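3-deoxy-D-manno-octulosonate 8-phosphate phosphatase KdsC (Xanthomonas campestris pv. campestris, PDB 4NAV) probably hydrolyses 3-deoxy-D-manno-octulosonate 8-phosphate to KDO and inorganic phosphate, a magnesium-dependent step of lipopolysaccharide biosynthesis. Local coordinates at residues H139-I142 and A143-V146; D164-L167 and A168-Q172; D174-I177 and A178-A182. All coordinates share one frame; numbering follows the deposited sequence.

Contact 1 (H139-I142 and A143-V146); sequences HPWI and AERV
Arg145 reaches back over the short helix 140-143 and hands its guanidinium to the carbonyl of Trp141: NE lies 2.8 Å from Trp141 O, with an almost straight N-H...O angle of 177°; Trp141 O lies in the guanidinium plane and NE in the carbonyl plane of Trp141. NH2 adds a weak second bond to Trp141 O and rests 3.7 Å from Trp141 CD1, the guanidinium and indole planes being turned 68° apart. A bend at chi3 (-89°) folds the arginine chain back to this carbonyl. The same NH2 forms a salt bridge with Glu144 OE1, 2.7 Å away, while OE1 also approaches the indole edge near the ring plane. Glu144 OE2 is taken by the backbone N of Tyr3 of the second subunit; the ring of that Tyr3 meets Trp141 edge-to-face. On the inner side, Ile142 CG2 meets Val146 CG2 at 4.4 Å, and Ile142 continues onto Leu123 and Leu126 of helix 123-126.

Behind the side chains lie the backbone bonds of the helix and turn. Ala143 N and Glu144 N donate to His139 O and Pro140 O, both at 2.9 Å, and His139 O also accepts from Ile142 N. Arg145 N donates to Ile142 O, and a type I beta turn from Ala143 to Val146 leads the chain off. His139 is the N-cap residue, and its backbone is bonded to Asp118, a predicted magnesium ligand. This single-turn, proline-started helix, closed by a beta turn, lies beside the probable metal site of a HAD-type phosphatase.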
ATOM      1  N   HIS A 139     -17.930  -2.620  -4.604  1.00 34.73           N
ATOM      2  CA  HIS A 139     -18.478  -3.898  -5.060  1.00 35.54           C
ATOM      3  C   HIS A 139     -19.447  -3.704  -6.224  1.00 35.09           C
ATOM      4  O   HIS A 139     -20.254  -2.789  -6.187  1.00 35.91           O
ATOM      5  CB  HIS A 139     -19.218  -4.619  -3.931  1.00 37.32           C
ATOM      6  CG  HIS A 139     -19.556  -6.040  -4.259  1.00 39.37           C
ATOM      7  ND1 HIS A 139     -18.674  -7.075  -4.039  1.00 40.75           N
ATOM      8  CD2 HIS A 139     -20.634  -6.591  -4.855  1.00 40.68           C
ATOM      9  CE1 HIS A 139     -19.196  -8.204  -4.480  1.00 42.00           C
ATOM     10  NE2 HIS A 139     -20.379  -7.937  -4.995  1.00 42.56           N
ATOM     11  N   PRO A 140     -19.377  -4.548  -7.260  1.00 35.24           N
ATOM     12  CA  PRO A 140     -20.272  -4.395  -8.419  1.00 35.65           C
ATOM     13  C   PRO A 140     -21.772  -4.334  -8.083  1.00 35.88           C
ATOM     14  O   PRO A 140     -22.514  -3.616  -8.760  1.00 34.43           O
ATOM     15  CB  PRO A 140     -19.996  -5.638  -9.270  1.00 36.59           C
ATOM     16  CG  PRO A 140     -18.656  -6.097  -8.851  1.00 36.90           C
ATOM     17  CD  PRO A 140     -18.458  -5.685  -7.423  1.00 36.40           C
ATOM     18  N   TRP A 141     -22.214  -5.067  -7.074  1.00 36.38           N
ATOM     19  CA  TRP A 141     -23.610  -4.954  -6.656  1.00 38.96           C
ATOM     20  C   TRP A 141     -24.040  -3.560  -6.231  1.00 38.48           C
ATOM     21  O   TRP A 141     -25.206  -3.217  -6.380  1.00 39.50           O
ATOM     22  CB  TRP A 141     -23.966  -5.937  -5.550  1.00 40.08           C
ATOM     23  CG  TRP A 141     -23.989  -7.320  -6.006  1.00 42.26           C
ATOM     24  CD1 TRP A 141     -24.362  -7.788  -7.258  1.00 43.11           C
ATOM     25  CD2 TRP A 141     -23.657  -8.463  -5.238  1.00 43.96           C
ATOM     26  NE1 TRP A 141     -24.244  -9.153  -7.299  1.00 45.44           N
ATOM     27  CE2 TRP A 141     -23.816  -9.596  -6.077  1.00 44.93           C
ATOM     28  CE3 TRP A 141     -23.233  -8.648  -3.930  1.00 44.10           C
ATOM     29  CZ2 TRP A 141     -23.563 -10.876  -5.646  1.00 46.61           C
ATOM     30  CZ3 TRP A 141     -22.976  -9.957  -3.492  1.00 45.90           C
ATOM     31  CH2 TRP A 141     -23.142 -11.043  -4.349  1.00 46.98           C
ATOM     32  N   ILE A 142     -23.092  -2.770  -5.732  1.00 37.65           N
ATOM     33  CA  ILE A 142     -23.328  -1.385  -5.343  1.00 36.80           C
ATOM     34  C   ILE A 142     -23.103  -0.469  -6.542  1.00 35.92           C
ATOM     35  O   ILE A 142     -23.944   0.400  -6.830  1.00 37.71           O
ATOM     36  CB  ILE A 142     -22.405  -0.977  -4.159  1.00 36.52           C
ATOM     37  CG1 ILE A 142     -23.056  -1.319  -2.809  1.00 37.30           C
ATOM     38  CG2 ILE A 142     -22.118   0.521  -4.161  1.00 35.00           C
ATOM     39  CD1 ILE A 142     -23.510  -2.755  -2.672  1.00 39.16           C
ATOM     40  N   ALA A 143     -21.968  -0.637  -7.213  1.00 34.12           N
ATOM     41  CA  ALA A 143     -21.672   0.110  -8.442  1.00 34.33           C
ATOM     42  C   ALA A 143     -22.881   0.146  -9.403  1.00 35.34           C
ATOM     43  O   ALA A 143     -23.287   1.198  -9.852  1.00 35.45           O
ATOM     44  CB  ALA A 143     -20.470  -0.514  -9.145  1.00 33.96           C
ATOM     45  N   GLU A 144     -23.442  -1.028  -9.677  1.00 37.20           N
ATOM     46  CA  GLU A 144     -24.607  -1.214 -10.542  1.00 38.58           C
ATOM     47  C   GLU A 144     -25.810  -0.415 -10.140  1.00 39.25           C
ATOM     48  O   GLU A 144     -26.705  -0.205 -10.959  1.00 39.32           O
ATOM     49  CB  GLU A 144     -25.111  -2.630 -10.385  1.00 40.98           C
ATOM     50  CG  GLU A 144     -24.631  -3.661 -11.359  1.00 42.35           C
ATOM     51  CD  GLU A 144     -25.374  -4.952 -11.091  1.00 43.15           C
ATOM     52  OE1 GLU A 144     -25.799  -5.170  -9.952  1.00 42.09           O
ATOM     53  OE2 GLU A 144     -25.541  -5.741 -12.015  1.00 47.35           O
ATOM     54  N   ARG A 145     -25.898  -0.096  -8.854  1.00 38.86           N
ATOM     55  CA  ARG A 145     -27.103   0.501  -8.308  1.00 39.97           C
ATOM     56  C   ARG A 145     -26.933   1.988  -7.992  1.00 39.10           C
ATOM     57  O   ARG A 145     -27.856   2.628  -7.503  1.00 40.68           O
ATOM     58  CB  ARG A 145     -27.588  -0.319  -7.095  1.00 41.56           C
ATOM     59  CG  ARG A 145     -28.659  -1.346  -7.458  1.00 44.13           C
ATOM     60  CD  ARG A 145     -28.832  -2.491  -6.470  1.00 45.08           C
ATOM     61  NE  ARG A 145     -27.919  -3.558  -6.850  1.00 46.76           N
ATOM     62  CZ  ARG A 145     -28.252  -4.726  -7.406  1.00 46.31           C
ATOM     63  NH1 ARG A 145     -29.505  -5.062  -7.665  1.00 46.56           N
ATOM     64  NH2 ARG A 145     -27.286  -5.567  -7.710  1.00 46.42           N
ATOM     65  N   VAL A 146     -25.762   2.539  -8.299  1.00 37.46           N
ATOM     66  CA  VAL A 146     -25.477   3.958  -8.085  1.00 34.93           C
ATOM     67  C   VAL A 146     -24.855   4.564  -9.326  1.00 34.64           C
ATOM     68  O   VAL A 146     -23.911   4.032  -9.877  1.00 32.88           O
ATOM     69  CB  VAL A 146     -24.460   4.125  -6.959  1.00 33.65           C
ATOM     70  CG1 VAL A 146     -24.153   5.599  -6.750  1.00 32.09           C
ATOM     71  CG2 VAL A 146     -24.984   3.477  -5.679  1.00 34.03           C
TER

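Contact 2 (D164-L167 and A168-Q172); sequences DVVL and AAQGQ
Leu167 and Gln172 meet where helix 158-169 ends, and their backbones make the main polar link: Gln172 N donates to Leu167 O at 3.0 Å, with an N-H...O angle of 162°. Leu167 O also takes a weak bond from Gln170 N. Gly171 N bonds to Ala168 O at 3.1 Å within the turn. Upstream, the regular helical bonds run from Ala168 N to Asp164 O and from Ala169 N to Val165 O, both 2.8 Å; Gln170 N follows with a more bent bond to Val166 O.

Van der Waals contacts between side chains are few. Leu167 CD2 lies 4.0 Å from Gln172 CB, the two side chains crossing at a slant, and the leucine extends onto Leu59 of helix 50-61 and Ile176 of helix 173-180. Val166 and Gln170 run side by side, Val166 CG1 being 3.7 Å from Gln170 NE2. With CG anti to its carbonyl carbon (chi1 -65°) and the rest of the chain extended, Gln170 lies back along the helix and brings CG to 3.4 Å from Val166 O.

The polar side-chain ends bond to residues outside 164-172. The Gln170 amide donates through NE2 to Val20 O and Ala17 O, tying the helix end to the chain around helix 11-17. Asp164 pairs with Arg160 through OD1 and with Tyr3 OH through OD2, both its oxygens being engaged.

Gly171, with phi at 65°, is the C-prime residue; the crossed bonds from Gln172 N and Gly171 N define a Schellman motif that terminates helix 158-169.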
ATOM      1  N   ASP A 164     -14.887  17.851  -3.471  1.00 26.24           N
ATOM      2  CA  ASP A 164     -14.619  18.876  -4.477  1.00 26.32           C
ATOM      3  C   ASP A 164     -15.831  19.171  -5.371  1.00 25.65           C
ATOM      4  O   ASP A 164     -16.163  20.339  -5.615  1.00 26.42           O
ATOM      5  CB  ASP A 164     -13.451  18.462  -5.327  1.00 27.06           C
ATOM      6  CG  ASP A 164     -12.143  18.418  -4.554  1.00 28.40           C
ATOM      7  OD1 ASP A 164     -12.061  18.994  -3.444  1.00 29.15           O
ATOM      8  OD2 ASP A 164     -11.170  17.846  -5.091  1.00 29.64           O
ATOM      9  N   VAL A 165     -16.565  18.130  -5.755  1.00 24.49           N
ATOM     10  CA  VAL A 165     -17.764  18.313  -6.557  1.00 24.09           C
ATOM     11  C   VAL A 165     -18.812  19.153  -5.830  1.00 24.67           C
ATOM     12  O   VAL A 165     -19.336  20.151  -6.363  1.00 23.88           O
ATOM     13  CB  VAL A 165     -18.378  16.959  -6.926  1.00 23.97           C
ATOM     14  CG1 VAL A 165     -19.827  17.116  -7.376  1.00 23.81           C
ATOM     15  CG2 VAL A 165     -17.520  16.277  -7.995  1.00 23.82           C
ATOM     16  N   VAL A 166     -19.066  18.770  -4.576  1.00 25.14           N
ATOM     17  CA  VAL A 166     -20.095  19.407  -3.793  1.00 25.47           C
ATOM     18  C   VAL A 166     -19.746  20.873  -3.569  1.00 25.64           C
ATOM     19  O   VAL A 166     -20.550  21.778  -3.840  1.00 25.33           O
ATOM     20  CB  VAL A 166     -20.281  18.671  -2.472  1.00 26.00           C
ATOM     21  CG1 VAL A 166     -21.217  19.445  -1.542  1.00 27.13           C
ATOM     22  CG2 VAL A 166     -20.887  17.317  -2.729  1.00 25.79           C
ATOM     23  N   LEU A 167     -18.527  21.100  -3.102  1.00 25.85           N
ATOM     24  CA  LEU A 167     -18.031  22.450  -2.924  1.00 26.23           C
ATOM     25  C   LEU A 167     -18.110  23.262  -4.243  1.00 26.51           C
ATOM     26  O   LEU A 167     -18.618  24.383  -4.249  1.00 25.51           O
ATOM     27  CB  LEU A 167     -16.614  22.400  -2.405  1.00 27.04           C
ATOM     28  CG  LEU A 167     -16.490  21.827  -0.973  1.00 28.08           C
ATOM     29  CD1 LEU A 167     -15.050  21.549  -0.610  1.00 28.35           C
ATOM     30  CD2 LEU A 167     -17.088  22.818   0.022  1.00 28.95           C
ATOM     31  N   ALA A 168     -17.718  22.658  -5.371  1.00 25.89           N
ATOM     32  CA  ALA A 168     -17.794  23.384  -6.637  1.00 26.20           C
ATOM     33  C   ALA A 168     -19.256  23.731  -6.977  1.00 26.10           C
ATOM     34  O   ALA A 168     -19.554  24.828  -7.404  1.00 25.84           O
ATOM     35  CB  ALA A 168     -17.189  22.557  -7.756  1.00 26.20           C
ATOM     36  N   ALA A 169     -20.168  22.780  -6.756  1.00 25.79           N
ATOM     37  CA  ALA A 169     -21.556  22.990  -7.081  1.00 25.60           C
ATOM     38  C   ALA A 169     -22.159  24.061  -6.206  1.00 26.39           C
ATOM     39  O   ALA A 169     -23.172  24.665  -6.570  1.00 27.16           O
ATOM     40  CB  ALA A 169     -22.362  21.703  -6.953  1.00 25.12           C
ATOM     41  N   GLN A 170     -21.581  24.262  -5.038  1.00 27.12           N
ATOM     42  CA  GLN A 170     -22.113  25.257  -4.105  1.00 27.56           C
ATOM     43  C   GLN A 170     -21.307  26.549  -4.092  1.00 27.95           C
ATOM     44  O   GLN A 170     -21.433  27.335  -3.185  1.00 26.64           O
ATOM     45  CB  GLN A 170     -22.202  24.639  -2.710  1.00 27.67           C
ATOM     46  CG  GLN A 170     -23.201  23.487  -2.636  1.00 27.09           C
ATOM     47  CD  GLN A 170     -23.425  22.992  -1.215  1.00 27.42           C
ATOM     48  OE1 GLN A 170     -23.122  23.688  -0.247  1.00 28.00           O
ATOM     49  NE2 GLN A 170     -24.047  21.829  -1.092  1.00 27.45           N
ATOM     50  N   GLY A 171     -20.509  26.759  -5.147  1.00 29.14           N
ATOM     51  CA  GLY A 171     -19.832  28.031  -5.384  1.00 30.51           C
ATOM     52  C   GLY A 171     -18.799  28.387  -4.328  1.00 32.02           C
ATOM     53  O   GLY A 171     -18.445  29.560  -4.125  1.00 32.96           O
ATOM     54  N   GLN A 172     -18.214  27.358  -3.762  1.00 31.44           N
ATOM     55  CA  GLN A 172     -17.376  27.536  -2.643  1.00 32.24           C
ATOM     56  C   GLN A 172     -15.861  27.588  -2.927  1.00 33.79           C
ATOM     57  O   GLN A 172     -15.066  27.939  -2.016  1.00 35.19           O
ATOM     58  CB  GLN A 172     -17.683  26.394  -1.704  1.00 31.95           C
ATOM     59  CG  GLN A 172     -17.786  26.847  -0.289  1.00 34.08           C
ATOM     60  CD  GLN A 172     -19.037  27.612   0.042  1.00 33.81           C
ATOM     61  OE1 GLN A 172     -19.815  27.974  -0.814  1.00 33.71           O
ATOM     62  NE2 GLN A 172     -19.189  27.924   1.306  1.00 35.08           N
TER

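Contact 3 (D174-I177 and A178-A182); sequences DSII and ARFSA
The Phe180 ring turns an edge to the carbonyl of Ile176: CD2 lies 3.4 Å from Ile176 O, near the ring plane, and 4.3 Å from Ile176 CG2. The Arg179 guanidinium meets the same isoleucine at a slant, NH1 lying 3.7 Å from Ile176 CG1, with Ser175 O also on an oblique approach. Arg179 sends CG anti to its backbone N (chi1 179°), and a bend at chi3 then brings the guanidinium across Ile176.

Ile177 O receives the hydroxyl of Ser181, OG to O 2.5 Å, from above the carbonyl plane. The serine side chain folds back toward Ile177, OG also 3.7 Å from Ile177 CG2, and Phe180 N gives Ile177 O a further, weak bond. Behind these contacts run the usual helical bonds: Ala178 N to Asp174 O, Arg179 N to Ser175 O at 2.9 Å, and a longer one of 3.3 Å from Phe180 N to Ile176 O.

Half of the touching residues of this C-terminal helix are exposed, and Ile176 is buried. Ile176, Arg179 and Phe180 all lean on Gln58 of helix 50-61, and Arg179 also touches His61. A third subunit covers part of the remaining surface: its Leu120 packs on Ile176 and Phe180, and its Arg145 on Ile177, placing helix 173-180 between helix 50-61 of its own chain and a neighbour in the tetramer.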
ATOM      1  N   ASP A 174     -13.640  29.263  -5.083  1.00 36.29           N
ATOM      2  CA  ASP A 174     -12.904  30.527  -5.195  1.00 37.84           C
ATOM      3  C   ASP A 174     -12.524  31.063  -3.834  1.00 39.34           C
ATOM      4  O   ASP A 174     -11.412  31.578  -3.659  1.00 40.40           O
ATOM      5  CB  ASP A 174     -13.717  31.569  -5.948  1.00 38.06           C
ATOM      6  CG  ASP A 174     -13.685  31.360  -7.456  1.00 38.29           C
ATOM      7  OD1 ASP A 174     -13.170  30.337  -7.929  1.00 37.76           O
ATOM      8  OD2 ASP A 174     -14.165  32.255  -8.185  1.00 40.36           O
ATOM      9  N   SER A 175     -13.443  30.960  -2.878  1.00 38.65           N
ATOM     10  CA  SER A 175     -13.201  31.519  -1.572  1.00 39.64           C
ATOM     11  C   SER A 175     -12.314  30.588  -0.743  1.00 40.48           C
ATOM     12  O   SER A 175     -11.496  31.052   0.080  1.00 42.15           O
ATOM     13  CB  SER A 175     -14.527  31.841  -0.875  1.00 39.65           C
ATOM     14  OG  SER A 175     -15.024  30.729  -0.170  1.00 38.66           O
ATOM     15  N   ILE A 176     -12.424  29.279  -0.988  1.00 39.70           N
ATOM     16  CA  ILE A 176     -11.530  28.335  -0.354  1.00 39.00           C
ATOM     17  C   ILE A 176     -10.092  28.668  -0.717  1.00 40.03           C
ATOM     18  O   ILE A 176      -9.245  28.850   0.157  1.00 41.00           O
ATOM     19  CB  ILE A 176     -11.875  26.899  -0.719  1.00 37.72           C
ATOM     20  CG1 ILE A 176     -13.047  26.435   0.141  1.00 37.88           C
ATOM     21  CG2 ILE A 176     -10.695  25.986  -0.461  1.00 37.08           C
ATOM     22  CD1 ILE A 176     -13.720  25.184  -0.374  1.00 37.38           C
ATOM     23  N   ILE A 177      -9.835  28.784  -2.004  1.00 39.79           N
ATOM     24  CA  ILE A 177      -8.522  29.194  -2.483  1.00 41.16           C
ATOM     25  C   ILE A 177      -8.038  30.523  -1.928  1.00 41.80           C
ATOM     26  O   ILE A 177      -6.871  30.667  -1.588  1.00 43.46           O
ATOM     27  CB  ILE A 177      -8.494  29.187  -4.032  1.00 41.62           C
ATOM     28  CG1 ILE A 177      -8.170  27.750  -4.508  1.00 41.09           C
ATOM     29  CG2 ILE A 177      -7.461  30.159  -4.601  1.00 43.00           C
ATOM     30  CD1 ILE A 177      -8.792  27.426  -5.843  1.00 41.57           C
ATOM     31  N   ALA A 178      -8.916  31.504  -1.865  1.00 42.15           N
ATOM     32  CA  ALA A 178      -8.534  32.833  -1.377  1.00 43.83           C
ATOM     33  C   ALA A 178      -8.127  32.761   0.087  1.00 44.71           C
ATOM     34  O   ALA A 178      -7.172  33.399   0.500  1.00 44.54           O
ATOM     35  CB  ALA A 178      -9.670  33.825  -1.582  1.00 43.80           C
ATOM     36  N   ARG A 179      -8.827  31.952   0.874  1.00 44.51           N
ATOM     37  CA  ARG A 179      -8.435  31.824   2.282  1.00 46.23           C
ATOM     38  C   ARG A 179      -7.024  31.225   2.443  1.00 47.29           C
ATOM     39  O   ARG A 179      -6.269  31.635   3.310  1.00 49.06           O
ATOM     40  CB  ARG A 179      -9.471  31.038   3.061  1.00 45.78           C
ATOM     41  CG  ARG A 179      -9.123  30.850   4.535  1.00 47.82           C
ATOM     42  CD  ARG A 179     -10.340  30.450   5.344  1.00 47.99           C
ATOM     43  NE  ARG A 179     -11.373  29.921   4.462  1.00 46.39           N
ATOM     44  CZ  ARG A 179     -11.589  28.633   4.189  1.00 46.18           C
ATOM     45  NH1 ARG A 179     -12.581  28.323   3.333  1.00 46.48           N
ATOM     46  NH2 ARG A 179     -10.870  27.667   4.760  1.00 45.55           N
ATOM     47  N   PHE A 180      -6.657  30.290   1.577  1.00 46.74           N
ATOM     48  CA  PHE A 180      -5.353  29.645   1.682  1.00 48.51           C
ATOM     49  C   PHE A 180      -4.211  30.325   0.901  1.00 51.57           C
ATOM     50  O   PHE A 180      -3.104  29.827   0.902  1.00 52.03           O
ATOM     51  CB  PHE A 180      -5.458  28.177   1.252  1.00 47.03           C
ATOM     52  CG  PHE A 180      -6.046  27.281   2.294  1.00 45.61           C
ATOM     53  CD1 PHE A 180      -5.295  26.898   3.381  1.00 46.38           C
ATOM     54  CD2 PHE A 180      -7.355  26.835   2.193  1.00 44.45           C
ATOM     55  CE1 PHE A 180      -5.823  26.072   4.357  1.00 45.49           C
ATOM     56  CE2 PHE A 180      -7.890  26.010   3.162  1.00 44.03           C
ATOM     57  CZ  PHE A 180      -7.115  25.616   4.247  1.00 43.90           C
ATOM     58  N   SER A 181      -4.462  31.451   0.237  1.00 55.35           N
ATOM     59  CA  SER A 181      -3.437  32.088  -0.604  1.00 57.77           C
ATOM     60  C   SER A 181      -2.560  33.066   0.159  1.00 62.48           C
ATOM     61  O   SER A 181      -1.619  33.630  -0.422  1.00 65.49           O
ATOM     62  CB  SER A 181      -4.064  32.789  -1.810  1.00 56.47           C
ATOM     63  OG  SER A 181      -4.843  31.870  -2.557  1.00 54.34           O
ATOM     64  N   ALA A 182      -2.826  33.257   1.454  1.00 65.94           N
ATOM     65  CA  ALA A 182      -1.920  34.063   2.310  1.00 70.00           C
ATOM     66  C   ALA A 182      -2.212  33.885   3.788  1.00 68.91           C
ATOM     67  O   ALA A 182      -1.400  33.328   4.508  1.00 68.70           O
ATOM     68  CB  ALA A 182      -1.995  35.540   1.932  1.00 73.10           C
TER

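In the fold
The three contacts follow one another along the C-terminal part of the chain. Contact 1 lies nearest the probable active site, the Ile142 side chain being about 6 Å from that of Asp118 and about 9 Å from that of Asp26, both predicted magnesium ligands; contacts 2 and 3 are away from it. Contacts 2 and 3 touch, Leu167 CD1 lying 3.9 Å from Ile176 CD1, with centres about 14 Å apart. Contacts 1 and 3 lie on opposite sides of the chain's centre, their centres about 36 Å apart, yet the tetramer brings contact 1 against contacts 2 and 3 of another subunit: Arg145 packs on Ile177 of that subunit and His139 on its Asp164.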